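PDB 4Q8K: alginase from Pseudoalteromonas, which probably degrades alginate by lyase-type, beta-elimination cleavage of the polysaccharide, as a member of polysaccharide lyase family 18. Local coordinates for residues V212-S217 with V238-T243; G219-I224 with T243-F248. All blocks are in the same frame, centred on the assembly; numbering follows the deposited sequence.

Interaction 1: residues V212-S217 with V238-T243; sequences VKVEMS and VYVSDT. With CA (calcium ion), chain B; SO4 (sulfate ion), chain C.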
ATOM      1  N   VAL A 212      10.698  -5.709  -1.430  1.00 22.51           N
ATOM      2  CA  VAL A 212       9.651  -5.850  -0.431  1.00 19.04           C
ATOM      3  C   VAL A 212       9.525  -7.273   0.088  1.00 22.11           C
ATOM      4  O   VAL A 212       9.228  -8.196  -0.672  1.00 22.38           O
ATOM      5  CB  VAL A 212       8.265  -5.429  -0.998  1.00 20.80           C
ATOM      6  CG1 VAL A 212       7.199  -5.497   0.097  1.00 19.93           C
ATOM      7  CG2 VAL A 212       8.316  -4.042  -1.605  1.00 18.73           C
ATOM      8  N   LYS A 213       9.729  -7.442   1.391  1.00 22.72           N
ATOM      9  CA  LYS A 213       9.494  -8.734   2.031  1.00 23.78           C
ATOM     10  C   LYS A 213       8.209  -8.639   2.843  1.00 23.55           C
ATOM     11  O   LYS A 213       7.981  -7.651   3.537  1.00 21.50           O
ATOM     12  CB  LYS A 213      10.683  -9.123   2.914  1.00 27.52           C
ATOM     13  CG  LYS A 213      10.521 -10.434   3.671  1.00 29.43           C
ATOM     14  CD  LYS A 213      11.747 -10.722   4.542  1.00 32.07           C
ATOM     15  CE  LYS A 213      11.532 -11.951   5.421  1.00 38.27           C
ATOM     16  NZ  LYS A 213      12.734 -12.316   6.233  1.00 47.78           N
ATOM     17  N   VAL A 214       7.353  -9.648   2.741  1.00 21.60           N
ATOM     18  CA  VAL A 214       6.089  -9.613   3.461  1.00 21.29           C
ATOM     19  C   VAL A 214       5.959 -10.843   4.342  1.00 23.54           C
ATOM     20  O   VAL A 214       6.129 -11.963   3.879  1.00 23.67           O
ATOM     21  CB  VAL A 214       4.874  -9.526   2.499  1.00 22.42           C
ATOM     22  CG1 VAL A 214       3.579  -9.475   3.285  1.00 22.19           C
ATOM     23  CG2 VAL A 214       4.986  -8.300   1.584  1.00 20.36           C
ATOM     24  N   GLU A 215       5.698 -10.619   5.627  1.00 21.20           N
ATOM     25  CA  GLU A 215       5.423 -11.702   6.560  1.00 23.05           C
ATOM     26  C   GLU A 215       4.068 -11.394   7.174  1.00 23.63           C
ATOM     27  O   GLU A 215       3.894 -10.353   7.811  1.00 22.56           O
ATOM     28  CB  GLU A 215       6.490 -11.762   7.648  1.00 25.35           C
ATOM     29  CG  GLU A 215       7.897 -12.045   7.147  1.00 26.89           C
ATOM     30  CD  GLU A 215       8.945 -11.719   8.196  1.00 29.57           C
ATOM     31  OE1 GLU A 215       9.267 -12.614   9.006  1.00 34.17           O
ATOM     32  OE2 GLU A 215       9.428 -10.563   8.231  1.00 28.03           O
ATOM     33  N   MET A 216       3.095 -12.274   6.960  1.00 23.23           N
ATOM     34  CA  MET A 216       1.729 -11.981   7.389  1.00 24.86           C
ATOM     35  C   MET A 216       0.916 -13.251   7.601  1.00 27.00           C
ATOM     36  O   MET A 216       1.053 -14.217   6.850  1.00 26.65           O
ATOM     37  CB  MET A 216       1.027 -11.077   6.366  1.00 22.59           C
ATOM     38  CG  MET A 216      -0.416 -10.714   6.711  1.00 20.78           C
ATOM     39  SD  MET A 216      -0.999  -9.166   5.965  1.00 23.00           S
ATOM     40  CE  MET A 216      -0.728  -9.484   4.215  1.00 21.53           C
ATOM     41  N   SER A 217       0.052 -13.223   8.612  1.00 23.51           N
ATOM     42  CA  SER A 217      -0.847 -14.340   8.901  1.00 25.17           C
ATOM     43  C   SER A 217      -1.754 -14.682   7.728  1.00 22.93           C
ATOM     44  O   SER A 217      -2.168 -13.802   6.969  1.00 22.40           O
ATOM     45  CB  SER A 217      -1.738 -13.998  10.095  1.00 27.21           C
ATOM     46  OG  SER A 217      -0.972 -13.563  11.197  1.00 24.61           O
ATOM     47  N   VAL A 238      -1.658  -0.901  -4.664  1.00 18.31           N
ATOM     48  CA  VAL A 238      -0.981  -2.186  -4.812  1.00 18.55           C
ATOM     49  C   VAL A 238      -1.268  -3.000  -3.568  1.00 19.84           C
ATOM     50  O   VAL A 238      -1.077  -2.511  -2.443  1.00 17.51           O
ATOM     51  CB  VAL A 238       0.534  -2.026  -4.958  1.00 16.36           C
ATOM     52  CG1 VAL A 238       1.209  -3.383  -5.091  1.00 18.16           C
ATOM     53  CG2 VAL A 238       0.859  -1.144  -6.165  1.00 17.44           C
ATOM     54  N   TYR A 239      -1.725  -4.239  -3.764  1.00 18.79           N
ATOM     55  CA  TYR A 239      -2.173  -5.077  -2.648  1.00 18.42           C
ATOM     56  C   TYR A 239      -1.337  -6.329  -2.482  1.00 20.39           C
ATOM     57  O   TYR A 239      -0.818  -6.897  -3.445  1.00 19.63           O
ATOM     58  CB  TYR A 239      -3.597  -5.589  -2.867  1.00 18.50           C
ATOM     59  CG  TYR A 239      -4.700  -4.571  -2.980  1.00 19.01           C
ATOM     60  CD1 TYR A 239      -4.843  -3.802  -4.123  1.00 18.77           C
ATOM     61  CD2 TYR A 239      -5.640  -4.418  -1.953  1.00 20.78           C
ATOM     62  CE1 TYR A 239      -5.864  -2.892  -4.250  1.00 19.74           C
ATOM     63  CE2 TYR A 239      -6.677  -3.503  -2.076  1.00 21.54           C
ATOM     64  CZ  TYR A 239      -6.778  -2.744  -3.218  1.00 23.54           C
ATOM     65  OH  TYR A 239      -7.798  -1.833  -3.355  1.00 24.49           O
ATOM     66  N   VAL A 240      -1.269  -6.780  -1.239  1.00 18.57           N
ATOM     67  CA  VAL A 240      -0.810  -8.116  -0.909  1.00 17.96           C
ATOM     68  C   VAL A 240      -1.957  -8.741  -0.102  1.00 20.18           C
ATOM     69  O   VAL A 240      -2.299  -8.265   0.979  1.00 20.48           O
ATOM     70  CB  VAL A 240       0.495  -8.096  -0.100  1.00 20.08           C
ATOM     71  CG1 VAL A 240       0.925  -9.511   0.259  1.00 20.96           C
ATOM     72  CG2 VAL A 240       1.596  -7.386  -0.884  1.00 19.27           C
ATOM     73  N   SER A 241      -2.568  -9.787  -0.651  1.00 20.81           N
ATOM     74  CA  SER A 241      -3.936 -10.135  -0.267  1.00 22.41           C
ATOM     75  C   SER A 241      -4.200 -11.637  -0.294  1.00 23.50           C
ATOM     76  O   SER A 241      -3.901 -12.305  -1.280  1.00 21.76           O
ATOM     77  CB  SER A 241      -4.908  -9.420  -1.219  1.00 21.68           C
ATOM     78  OG  SER A 241      -6.250  -9.805  -1.009  1.00 23.77           O
ATOM     79  N   ASP A 242      -4.801 -12.154   0.776  1.00 20.44           N
ATOM     80  CA  ASP A 242      -5.060 -13.590   0.883  1.00 23.01           C
ATOM     81  C   ASP A 242      -6.563 -13.837   0.978  1.00 22.61           C
ATOM     82  O   ASP A 242      -7.034 -14.445   1.933  1.00 24.67           O
ATOM     83  CB  ASP A 242      -4.318 -14.185   2.093  1.00 23.18           C
ATOM     84  CG  ASP A 242      -4.389 -15.713   2.151  1.00 24.13           C
ATOM     85  OD1 ASP A 242      -4.788 -16.322   1.145  1.00 25.74           O
ATOM     86  OD2 ASP A 242      -4.046 -16.309   3.199  1.00 25.79           O
ATOM     87  N   THR A 243      -7.309 -13.349  -0.006  1.00 23.91           N
ATOM     88  CA  THR A 243      -8.771 -13.431   0.020  1.00 26.19           C
ATOM     89  C   THR A 243      -9.343 -14.281  -1.103  1.00 26.34           C
ATOM     90  O   THR A 243      -8.611 -14.792  -1.955  1.00 27.36           O
ATOM     91  CB  THR A 243      -9.435 -12.050  -0.121  1.00 21.39           C
ATOM     92  OG1 THR A 243      -9.342 -11.625  -1.487  1.00 24.20           O
ATOM     93  CG2 THR A 243      -8.776 -11.025   0.803  1.00 23.33           C
TER
HETATM   94 CA    CA B 501      -4.687 -17.069  -1.102  1.00 24.73          CA
HETATM   95  S   SO4 C 502     -11.149  -3.277  -2.093  1.00 36.85           S
HETATM   96  O1  SO4 C 502     -10.370  -4.499  -2.061  1.00 28.27           O
HETATM   97  O2  SO4 C 502     -12.303  -3.383  -1.205  1.00 41.59           O
HETATM   98  O3  SO4 C 502     -10.265  -2.200  -1.641  1.00 38.14           O
HETATM   99  O4  SO4 C 502     -11.603  -2.998  -3.456  1.00 35.29           O
HETATM  100  O   HOH W   1      -5.802 -15.154  -2.269  1.00 24.10           O
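Val-214 and Val-240 meet tip to tip where the two sheets of this concanavalin-like beta-sandwich face each other. Strand 204-216 lies in one sheet and strand 234-241 in the other. No hydrogen bond links the segments, and apolar side chains carry the contact across a CA-to-CA separation of 8.3 Å between these two valines. Each valine has CG1 anti to its own backbone N (chi1 -179° in Val-214, 178° in Val-240), which aims these methyls across the gap until they stand 4.0 Å apart, CG1 to CG1. Two residues on, Met-216 reaches over with a chain that bends only at its end: chi3 of 57° swings the CE methyl toward the opposite strand. There CE of Met-216 lies 3.8 Å from the carbonyl O of Val-240 and 4.3 Å from its CG1, while Phe-258 packs against the same methionine. At Ser-217 the strand has ended; the bond to its CB points away from segment 238-243, and its OG is held by the backbone N-H groups of Thr-353 and Glu-354. The far side of strand 234-241 does different work. Tyr-239, stacked on Tyr-261, donates from OH to O3 of a sulfate that probably came from the crystallisation liquor, at 3.0 Å. Just past the end of this strand, Asp-242 gives OD1 to a calcium ion also bound by Asp-250, Asn-255, the carbonyl O atoms of Val-252 and Ile-257, and water 1, which ties the strand end to the loop that follows. Water 1 lies 2.8 Å from the carbonyl O of Thr-243, to which it can donate, and OD1 of Asp-242 binds the calcium directly at 2.4 Å.

Interaction 2: residues G219-I224 with T243-F248; sequences GGKTII and TDESGF. With SO4 (sulfate ion), chain C.
Lys-221 lays its aliphatic chain against Thr-243 and carries its ammonium group past it to a sulfate. The touching atoms are CD of the lysine and the CG2 methyl of the threonine, 3.8 Å apart, with the two side chains at a slant to each other. Because every torsion of the lysine is close to 180°, the chain is fully extended and NZ arrives at the anion, donating to O1 of the sulfate at 2.6 Å. Water 2 bridges NZ of Lys-221, OG1 of Thr-243 and OE2 of Glu-245. It accepts from NZ at 3.0 Å and donates to OE2 at 2.9 Å. From OG1 of Thr-243 the same water is 2.8 Å away. NZ of Lys-221 and OE2 of Glu-245 are themselves 4.1 Å apart, too far for a salt bridge, so water mediates their attraction. With an alanine here in place of Lys-221, the sulfate would probably lose its cationic donor, OE2 of Glu-245 the positive charge beside it, and the methyl of Thr-243 the chain that packs on it. Lys-221 projects from the outward face of its sheet in the beta-sandwich, and the loop after strand 234-241 brings Thr-243 and Glu-245 beside it; in related alginate lyases this face forms the substrate groove, and the sulfate is consistent with an anion-binding position there. Behind the first shell, Thr-243 begins an ST turn: chi1 of 75° places OG1 where the backbone N of Glu-245 donates to it, 3.0 Å away and nearly straight at 165°. The other carboxylate oxygen of Glu-245, OE1, makes salt bridges to Arg-263 and Lys-273, which fix the orientation of the group that water 2 meets. Farther along the loop, Phe-248 stacks on Tyr-261, and its backbone N donates to Ser-251 OG.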
ATOM      1  N   GLY A 219      -4.789 -15.109   5.473  1.00 27.47           N
ATOM      2  CA  GLY A 219      -6.009 -14.331   5.337  1.00 23.67           C
ATOM      3  C   GLY A 219      -5.787 -12.830   5.379  1.00 26.39           C
ATOM      4  O   GLY A 219      -6.718 -12.055   5.148  1.00 24.47           O
ATOM      5  N   GLY A 220      -4.557 -12.418   5.667  1.00 23.00           N
ATOM      6  CA  GLY A 220      -4.246 -11.000   5.746  1.00 21.91           C
ATOM      7  C   GLY A 220      -4.379 -10.294   4.401  1.00 23.35           C
ATOM      8  O   GLY A 220      -4.221 -10.913   3.339  1.00 21.55           O
ATOM      9  N   LYS A 221      -4.697  -9.002   4.440  1.00 20.90           N
ATOM     10  CA  LYS A 221      -4.779  -8.179   3.232  1.00 19.73           C
ATOM     11  C   LYS A 221      -4.301  -6.762   3.534  1.00 20.66           C
ATOM     12  O   LYS A 221      -4.825  -6.095   4.437  1.00 19.95           O
ATOM     13  CB  LYS A 221      -6.214  -8.134   2.722  1.00 18.99           C
ATOM     14  CG  LYS A 221      -6.459  -7.156   1.570  1.00 20.08           C
ATOM     15  CD  LYS A 221      -7.875  -7.310   1.071  1.00 23.20           C
ATOM     16  CE  LYS A 221      -8.191  -6.336  -0.045  1.00 22.69           C
ATOM     17  NZ  LYS A 221      -9.594  -6.498  -0.557  1.00 23.98           N
ATOM     18  N   THR A 222      -3.318  -6.293   2.772  1.00 19.23           N
ATOM     19  CA  THR A 222      -2.794  -4.953   3.011  1.00 19.57           C
ATOM     20  C   THR A 222      -2.570  -4.200   1.710  1.00 20.43           C
ATOM     21  O   THR A 222      -2.408  -4.810   0.647  1.00 18.41           O
ATOM     22  CB  THR A 222      -1.462  -4.995   3.767  1.00 21.06           C
ATOM     23  OG1 THR A 222      -0.988  -3.652   3.962  1.00 21.07           O
ATOM     24  CG2 THR A 222      -0.425  -5.801   2.986  1.00 20.59           C
ATOM     25  N   ILE A 223      -2.587  -2.873   1.804  1.00 17.75           N
ATOM     26  CA  ILE A 223      -2.172  -2.017   0.692  1.00 19.23           C
ATOM     27  C   ILE A 223      -0.773  -1.492   1.013  1.00 18.28           C
ATOM     28  O   ILE A 223      -0.557  -0.887   2.068  1.00 18.51           O
ATOM     29  CB  ILE A 223      -3.165  -0.845   0.474  1.00 20.59           C
ATOM     30  CG1 ILE A 223      -4.559  -1.371   0.106  1.00 18.75           C
ATOM     31  CG2 ILE A 223      -2.663   0.118  -0.626  1.00 18.45           C
ATOM     32  CD1 ILE A 223      -5.609  -0.284   0.098  1.00 21.26           C
ATOM     33  N   ILE A 224       0.183  -1.729   0.111  1.00 17.48           N
ATOM     34  CA  ILE A 224       1.589  -1.416   0.404  1.00 18.67           C
ATOM     35  C   ILE A 224       2.091  -0.192  -0.365  1.00 19.89           C
ATOM     36  O   ILE A 224       3.181   0.307  -0.101  1.00 21.47           O
ATOM     37  CB  ILE A 224       2.555  -2.612   0.141  1.00 16.26           C
ATOM     38  CG1 ILE A 224       2.583  -3.000  -1.339  1.00 18.83           C
ATOM     39  CG2 ILE A 224       2.200  -3.832   1.008  1.00 16.80           C
ATOM     40  CD1 ILE A 224       3.656  -4.009  -1.660  1.00 19.33           C
ATOM     41  N   THR A 243      -7.309 -13.349  -0.006  1.00 23.91           N
ATOM     42  CA  THR A 243      -8.771 -13.431   0.020  1.00 26.19           C
ATOM     43  C   THR A 243      -9.343 -14.281  -1.103  1.00 26.34           C
ATOM     44  O   THR A 243      -8.611 -14.792  -1.955  1.00 27.36           O
ATOM     45  CB  THR A 243      -9.435 -12.050  -0.121  1.00 21.39           C
ATOM     46  OG1 THR A 243      -9.342 -11.625  -1.487  1.00 24.20           O
ATOM     47  CG2 THR A 243      -8.776 -11.025   0.803  1.00 23.33           C
ATOM     48  N   ASP A 244     -10.668 -14.395  -1.110  1.00 24.42           N
ATOM     49  CA  ASP A 244     -11.383 -15.149  -2.135  1.00 28.60           C
ATOM     50  C   ASP A 244     -11.824 -14.255  -3.287  1.00 29.31           C
ATOM     51  O   ASP A 244     -12.622 -14.674  -4.127  1.00 28.15           O
ATOM     52  CB  ASP A 244     -12.622 -15.823  -1.527  1.00 32.54           C
ATOM     53  CG  ASP A 244     -12.516 -17.338  -1.486  1.00 37.83           C
ATOM     54  OD1 ASP A 244     -11.466 -17.883  -1.876  1.00 35.10           O
ATOM     55  OD2 ASP A 244     -13.493 -17.987  -1.043  1.00 39.52           O
ATOM     56  N   GLU A 245     -11.330 -13.017  -3.333  1.00 26.95           N
ATOM     57  CA  GLU A 245     -11.709 -12.144  -4.437  1.00 27.77           C
ATOM     58  C   GLU A 245     -11.227 -12.781  -5.723  1.00 24.16           C
ATOM     59  O   GLU A 245     -10.057 -13.147  -5.836  1.00 25.16           O
ATOM     60  CB  GLU A 245     -11.118 -10.740  -4.305  1.00 24.28           C
ATOM     61  CG  GLU A 245     -11.395  -9.884  -5.542  1.00 23.49           C
ATOM     62  CD  GLU A 245     -10.940  -8.441  -5.406  1.00 23.11           C
ATOM     63  OE1 GLU A 245     -10.856  -7.764  -6.454  1.00 24.25           O
ATOM     64  OE2 GLU A 245     -10.683  -7.984  -4.264  1.00 23.49           O
ATOM     65  N   SER A 246     -12.126 -12.929  -6.690  1.00 27.99           N
ATOM     66  CA  SER A 246     -11.769 -13.595  -7.938  1.00 28.45           C
ATOM     67  C   SER A 246     -10.963 -12.689  -8.873  1.00 26.90           C
ATOM     68  O   SER A 246     -10.972 -11.466  -8.731  1.00 26.71           O
ATOM     69  CB  SER A 246     -13.023 -14.107  -8.659  1.00 34.15           C
ATOM     70  OG  SER A 246     -13.892 -13.043  -9.016  1.00 39.65           O
ATOM     71  N   GLY A 247     -10.268 -13.305  -9.824  1.00 27.42           N
ATOM     72  CA  GLY A 247      -9.572 -12.574 -10.865  1.00 28.71           C
ATOM     73  C   GLY A 247      -8.059 -12.551 -10.764  1.00 26.54           C
ATOM     74  O   GLY A 247      -7.405 -11.916 -11.592  1.00 26.55           O
ATOM     75  N   PHE A 248      -7.501 -13.249  -9.778  1.00 28.07           N
ATOM     76  CA  PHE A 248      -6.055 -13.255  -9.565  1.00 25.86           C
ATOM     77  C   PHE A 248      -5.486 -14.667  -9.712  1.00 28.94           C
ATOM     78  O   PHE A 248      -6.237 -15.615  -9.949  1.00 29.55           O
ATOM     79  CB  PHE A 248      -5.712 -12.655  -8.190  1.00 26.29           C
ATOM     80  CG  PHE A 248      -6.397 -11.333  -7.916  1.00 22.85           C
ATOM     81  CD1 PHE A 248      -6.217 -10.258  -8.770  1.00 23.51           C
ATOM     82  CD2 PHE A 248      -7.226 -11.169  -6.815  1.00 24.59           C
ATOM     83  CE1 PHE A 248      -6.841  -9.050  -8.534  1.00 20.66           C
ATOM     84  CE2 PHE A 248      -7.857  -9.956  -6.577  1.00 22.42           C
ATOM     85  CZ  PHE A 248      -7.656  -8.888  -7.436  1.00 22.54           C
TER
HETATM   86  S   SO4 C 502     -11.149  -3.277  -2.093  1.00 36.85           S
HETATM   87  O1  SO4 C 502     -10.370  -4.499  -2.061  1.00 28.27           O
HETATM   88  O2  SO4 C 502     -12.303  -3.383  -1.205  1.00 41.59           O
HETATM   89  O3  SO4 C 502     -10.265  -2.200  -1.641  1.00 38.14           O
HETATM   90  O4  SO4 C 502     -11.603  -2.998  -3.456  1.00 35.29           O
HETATM   91  O   HOH W   2      -9.023  -8.970  -2.150  1.00 23.35           O

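Val-240 of interaction 1 and Lys-221 of interaction 2 lie on neighbouring strands of one sheet, the first facing the opposite sheet, the second the sulfate; the centres are about 8 Å apart and Thr-243 belongs to both. The sulfate receives bonds from both Tyr-239 and Lys-221. A probable hydrogen bond from Thr-222 N to Val-240 O, 2.9 Å, belongs to the strand pairing that joins the two contacts. At the strand end, Gly-219 N lies 2.7 Å from Asp-242 OD2, another probable hydrogen bond, coupling the start of segment 219-224 to the calcium site. The side chain of Thr-243 is about 7 Å from that ion and lies between it and the sulfate.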